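PDB 6HKE: possible TctC subunit of the Tripartite Tricarboxylate Transport(TTT) Family from Rhodopseudomonas palustris, which binds malate in the periplasm as a substrate-binding protein and probably delivers it to a tripartite tricarboxylate transporter for uptake. Local coordinates for residues Asn256-Asp264 against Val279-Pro287. The protein carries 2 engineered substitutions. Numbering follows the deposited sequence.
Sequences NAAVSRALD and VPRPEQRAP
R285 reaches from the 279-287 loop onto helix 249-263 and ends between S260 and D264. Its NH1 gives D264 OD1 a nearly linear hydrogen bond (2.9 Å, 178°) that is part of a salt bridge; OD1 lies in the guanidinium plane but is met from above the carboxylate plane, the two planes being turned 39° apart. The same NH1 also donates to S260 OG at 3.2 Å. On the loop side NE and NH2 grip one atom, P280 O, side-on, the NH2 bond being 2.9 Å. Three acceptors round its edge, D264 OD1, S260 OG and P280 O, probably hold the guanidinium against turning. L263 CB lies over one face, off-centre, 3.9 Å from R285 NH2. L263 CD1 packs on P280 CD at 3.8 Å, the side chains crossing at about a right angle. N256 turns its amide away from its own backbone N (chi1 174°), which brings ND2 to R285 O (2.6 Å), nearly straight, the acceptor lying in the plane of the N256 amide; ND2 also bonds V105 O of strand 102-118. A leucine in place of R285 would probably leave D264 without its charge partner and P280 O without two donors. Away from the malate pocket, this is helix-loop packing in a periplasmic binding protein fold.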
ATOM      1  N   ASN A 256     -16.404   7.368  -9.125  1.00 21.72           N
ATOM      2  CA  ASN A 256     -15.353   6.889 -10.052  1.00 22.67           C
ATOM      3  C   ASN A 256     -14.894   8.037 -10.961  1.00 22.03           C
ATOM      4  O   ASN A 256     -13.673   8.187 -11.199  1.00 24.62           O
ATOM      5  CB  ASN A 256     -15.866   5.714 -10.879  1.00 23.70           C
ATOM      6  CG  ASN A 256     -14.868   5.300 -11.918  1.00 24.10           C
ATOM      7  OD1 ASN A 256     -14.895   5.822 -13.013  1.00 29.64           O
ATOM      8  ND2 ASN A 256     -13.963   4.412 -11.558  1.00 27.26           N
ATOM      9  N   ALA A 257     -15.841   8.791 -11.488  1.00 21.73           N
ATOM     10  CA  ALA A 257     -15.585   9.933 -12.389  1.00 22.40           C
ATOM     11  C   ALA A 257     -14.869  11.024 -11.577  1.00 22.85           C
ATOM     12  O   ALA A 257     -13.970  11.679 -12.130  1.00 25.47           O
ATOM     13  CB  ALA A 257     -16.885  10.414 -13.006  1.00 21.18           C
ATOM     14  N   ALA A 258     -15.236  11.199 -10.307  1.00 22.46           N
ATOM     15  CA  ALA A 258     -14.593  12.179  -9.399  1.00 22.24           C
ATOM     16  C   ALA A 258     -13.119  11.789  -9.234  1.00 20.45           C
ATOM     17  O   ALA A 258     -12.243  12.659  -9.294  1.00 19.21           O
ATOM     18  CB  ALA A 258     -15.322  12.253  -8.083  1.00 21.32           C
ATOM     19  N   VAL A 259     -12.846  10.507  -9.072  1.00 21.11           N
ATOM     20  CA  VAL A 259     -11.438  10.029  -8.976  1.00 23.06           C
ATOM     21  C   VAL A 259     -10.765  10.362 -10.305  1.00 24.17           C
ATOM     22  O   VAL A 259      -9.644  10.893 -10.286  1.00 25.45           O
ATOM     23  CB  VAL A 259     -11.350   8.525  -8.669  1.00 22.41           C
ATOM     24  CG1 VAL A 259      -9.936   8.001  -8.828  1.00 21.61           C
ATOM     25  CG2 VAL A 259     -11.880   8.213  -7.284  1.00 24.86           C
ATOM     26  N   SER A 260     -11.430  10.060 -11.417  1.00 25.24           N
ATOM     27  CA  SER A 260     -10.823  10.203 -12.759  1.00 26.39           C
ATOM     28  C   SER A 260     -10.405  11.659 -12.968  1.00 26.40           C
ATOM     29  O   SER A 260      -9.269  11.891 -13.406  1.00 25.43           O
ATOM     30  CB  SER A 260     -11.743   9.742 -13.839  1.00 27.27           C
ATOM     31  OG  SER A 260     -10.994   9.432 -14.990  1.00 27.97           O
ATOM     32  N   ARG A 261     -11.297  12.601 -12.666  1.00 26.91           N
ATOM     33  CA  ARG A 261     -11.061  14.054 -12.890  1.00 27.15           C
ATOM     34  C   ARG A 261      -9.977  14.545 -11.921  1.00 25.96           C
ATOM     35  O   ARG A 261      -9.172  15.423 -12.327  1.00 27.49           O
ATOM     36  CB  ARG A 261     -12.408  14.777 -12.815  1.00 29.50           C
ATOM     37  CG  ARG A 261     -13.298  14.452 -14.009  1.00 31.90           C
ATOM     38  CD  ARG A 261     -14.781  14.732 -13.819  1.00 34.17           C
ATOM     39  NE  ARG A 261     -14.979  16.160 -13.631  1.00 37.31           N
ATOM     40  CZ  ARG A 261     -15.062  17.068 -14.603  1.00 39.04           C
ATOM     41  NH1 ARG A 261     -14.994  16.720 -15.880  1.00 43.12           N
ATOM     42  NH2 ARG A 261     -15.214  18.339 -14.284  1.00 38.05           N
ATOM     43  N   ALA A 262      -9.917  13.973 -10.704  1.00 24.97           N
ATOM     44  CA  ALA A 262      -8.890  14.273  -9.675  1.00 22.11           C
ATOM     45  C   ALA A 262      -7.498  13.842 -10.173  1.00 22.26           C
ATOM     46  O   ALA A 262      -6.519  14.628 -10.038  1.00 21.07           O
ATOM     47  CB  ALA A 262      -9.229  13.593  -8.368  1.00 20.89           C
ATOM     48  N   LEU A 263      -7.402  12.622 -10.695  1.00 21.43           N
ATOM     49  CA  LEU A 263      -6.163  12.055 -11.288  1.00 22.41           C
ATOM     50  C   LEU A 263      -5.667  12.937 -12.453  1.00 23.80           C
ATOM     51  O   LEU A 263      -4.457  12.984 -12.659  1.00 22.46           O
ATOM     52  CB  LEU A 263      -6.469  10.629 -11.755  1.00 21.72           C
ATOM     53  CG  LEU A 263      -6.707   9.627 -10.632  1.00 20.79           C
ATOM     54  CD1 LEU A 263      -7.020   8.257 -11.200  1.00 20.40           C
ATOM     55  CD2 LEU A 263      -5.510   9.581  -9.694  1.00 20.57           C
ATOM     56  N   ASP A 264      -6.566  13.636 -13.152  1.00 26.49           N
ATOM     57  CA  ASP A 264      -6.233  14.547 -14.284  1.00 28.76           C
ATOM     58  C   ASP A 264      -5.688  15.892 -13.801  1.00 28.24           C
ATOM     59  O   ASP A 264      -5.161  16.604 -14.646  1.00 29.07           O
ATOM     60  CB  ASP A 264      -7.462  14.858 -15.140  1.00 30.43           C
ATOM     61  CG  ASP A 264      -7.975  13.653 -15.886  1.00 29.74           C
ATOM     62  OD1 ASP A 264      -7.148  12.740 -16.158  1.00 29.76           O
ATOM     63  OD2 ASP A 264      -9.192  13.632 -16.161  1.00 31.96           O
ATOM     64  N   VAL A 279       0.107   7.284 -12.176  1.00 31.53           N
ATOM     65  CA  VAL A 279      -1.285   7.763 -12.393  1.00 29.15           C
ATOM     66  C   VAL A 279      -2.004   6.673 -13.180  1.00 28.57           C
ATOM     67  O   VAL A 279      -1.584   6.327 -14.288  1.00 27.14           O
ATOM     68  CB  VAL A 279      -1.302   9.104 -13.141  1.00 30.40           C
ATOM     69  CG1 VAL A 279      -2.728   9.603 -13.366  1.00 30.20           C
ATOM     70  CG2 VAL A 279      -0.466  10.140 -12.406  1.00 33.43           C
ATOM     71  N   PRO A 280      -3.112   6.098 -12.663  1.00 27.04           N
ATOM     72  CA  PRO A 280      -3.848   5.099 -13.428  1.00 27.15           C
ATOM     73  C   PRO A 280      -4.123   5.668 -14.822  1.00 25.99           C
ATOM     74  O   PRO A 280      -4.566   6.790 -14.916  1.00 22.99           O
ATOM     75  CB  PRO A 280      -5.119   4.874 -12.590  1.00 28.58           C
ATOM     76  CG  PRO A 280      -4.670   5.191 -11.187  1.00 28.05           C
ATOM     77  CD  PRO A 280      -3.737   6.375 -11.364  1.00 28.54           C
ATOM     78  N   ARG A 281      -3.835   4.901 -15.865  1.00 27.02           N
ATOM     79  CA  ARG A 281      -4.109   5.321 -17.269  1.00 29.19           C
ATOM     80  C   ARG A 281      -5.622   5.316 -17.496  1.00 28.64           C
ATOM     81  O   ARG A 281      -6.374   4.676 -16.766  1.00 23.85           O
ATOM     82  CB  ARG A 281      -3.343   4.419 -18.240  1.00 30.20           C
ATOM     83  CG  ARG A 281      -1.865   4.265 -17.897  1.00 32.46           C
ATOM     84  CD  ARG A 281      -1.105   3.412 -18.902  1.00 36.49           C
ATOM     85  NE  ARG A 281      -1.664   2.074 -19.013  1.00 36.51           N
ATOM     86  CZ  ARG A 281      -1.430   1.073 -18.164  1.00 43.07           C
ATOM     87  NH1 ARG A 281      -2.015  -0.096 -18.357  1.00 45.38           N
ATOM     88  NH2 ARG A 281      -0.643   1.238 -17.111  1.00 41.38           N
ATOM     89  N   PRO A 282      -6.149   6.023 -18.519  1.00 32.35           N
ATOM     90  CA  PRO A 282      -7.598   6.049 -18.734  1.00 32.37           C
ATOM     91  C   PRO A 282      -8.223   4.644 -18.791  1.00 34.76           C
ATOM     92  O   PRO A 282      -9.252   4.456 -18.165  1.00 34.85           O
ATOM     93  CB  PRO A 282      -7.739   6.818 -20.049  1.00 33.74           C
ATOM     94  CG  PRO A 282      -6.519   7.724 -20.043  1.00 34.22           C
ATOM     95  CD  PRO A 282      -5.412   6.838 -19.497  1.00 32.44           C
ATOM     96  N   GLU A 283      -7.588   3.675 -19.462  1.00 33.74           N
ATOM     97  CA  GLU A 283      -8.168   2.310 -19.607  1.00 34.53           C
ATOM     98  C   GLU A 283      -8.098   1.529 -18.279  1.00 34.16           C
ATOM     99  O   GLU A 283      -8.641   0.402 -18.243  1.00 31.90           O
ATOM    100  CB  GLU A 283      -7.503   1.528 -20.743  1.00 38.82           C
ATOM    101  CG  GLU A 283      -6.164   0.899 -20.382  1.00 41.86           C
ATOM    102  CD  GLU A 283      -4.947   1.764 -20.667  1.00 46.47           C
ATOM    103  OE1 GLU A 283      -5.116   2.999 -20.871  1.00 46.98           O
ATOM    104  OE2 GLU A 283      -3.825   1.195 -20.696  1.00 49.62           O
ATOM    105  N   GLN A 284      -7.453   2.075 -17.236  1.00 31.97           N
ATOM    106  CA  GLN A 284      -7.311   1.413 -15.907  1.00 29.43           C
ATOM    107  C   GLN A 284      -8.357   1.943 -14.916  1.00 28.04           C
ATOM    108  O   GLN A 284      -8.329   1.490 -13.758  1.00 28.88           O
ATOM    109  CB  GLN A 284      -5.910   1.638 -15.332  1.00 31.00           C
ATOM    110  CG  GLN A 284      -4.802   0.765 -15.908  1.00 29.61           C
ATOM    111  CD  GLN A 284      -3.508   1.104 -15.202  1.00 31.41           C
ATOM    112  OE1 GLN A 284      -2.826   2.072 -15.531  1.00 31.54           O
ATOM    113  NE2 GLN A 284      -3.175   0.330 -14.187  1.00 30.31           N
ATOM    114  N   ARG A 285      -9.267   2.833 -15.335  1.00 27.21           N
ATOM    115  CA  ARG A 285     -10.058   3.671 -14.395  1.00 27.72           C
ATOM    116  C   ARG A 285     -11.468   3.110 -14.149  1.00 26.92           C
ATOM    117  O   ARG A 285     -12.080   3.532 -13.156  1.00 29.31           O
ATOM    118  CB  ARG A 285     -10.098   5.114 -14.891  1.00 27.36           C
ATOM    119  CG  ARG A 285      -8.794   5.847 -14.615  1.00 28.77           C
ATOM    120  CD  ARG A 285      -8.728   7.259 -15.178  1.00 27.48           C
ATOM    121  NE  ARG A 285      -7.361   7.770 -15.196  1.00 27.59           N
ATOM    122  CZ  ARG A 285      -7.024   9.037 -15.434  1.00 28.90           C
ATOM    123  NH1 ARG A 285      -7.941   9.961 -15.690  1.00 30.54           N
ATOM    124  NH2 ARG A 285      -5.757   9.383 -15.406  1.00 29.10           N
ATOM    125  N   ALA A 286     -11.976   2.195 -14.974  1.00 25.89           N
ATOM    126  CA  ALA A 286     -13.273   1.513 -14.728  1.00 25.47           C
ATOM    127  C   ALA A 286     -13.268   0.833 -13.347  1.00 25.07           C
ATOM    128  O   ALA A 286     -12.253   0.318 -12.876  1.00 25.04           O
ATOM    129  CB  ALA A 286     -13.567   0.545 -15.847  1.00 24.80           C
ATOM    130  N   PRO A 287     -14.395   0.844 -12.606  1.00 25.22           N
ATOM    131  CA  PRO A 287     -14.512   0.067 -11.363  1.00 25.55           C
ATOM    132  C   PRO A 287     -14.022  -1.395 -11.421  1.00 26.17           C
ATOM    133  O   PRO A 287     -13.515  -1.905 -10.417  1.00 28.31           O
ATOM    134  CB  PRO A 287     -16.027   0.091 -11.127  1.00 26.32           C
ATOM    135  CG  PRO A 287     -16.453   1.452 -11.679  1.00 26.12           C
ATOM    136  CD  PRO A 287     -15.611   1.613 -12.925  1.00 25.73           C
TER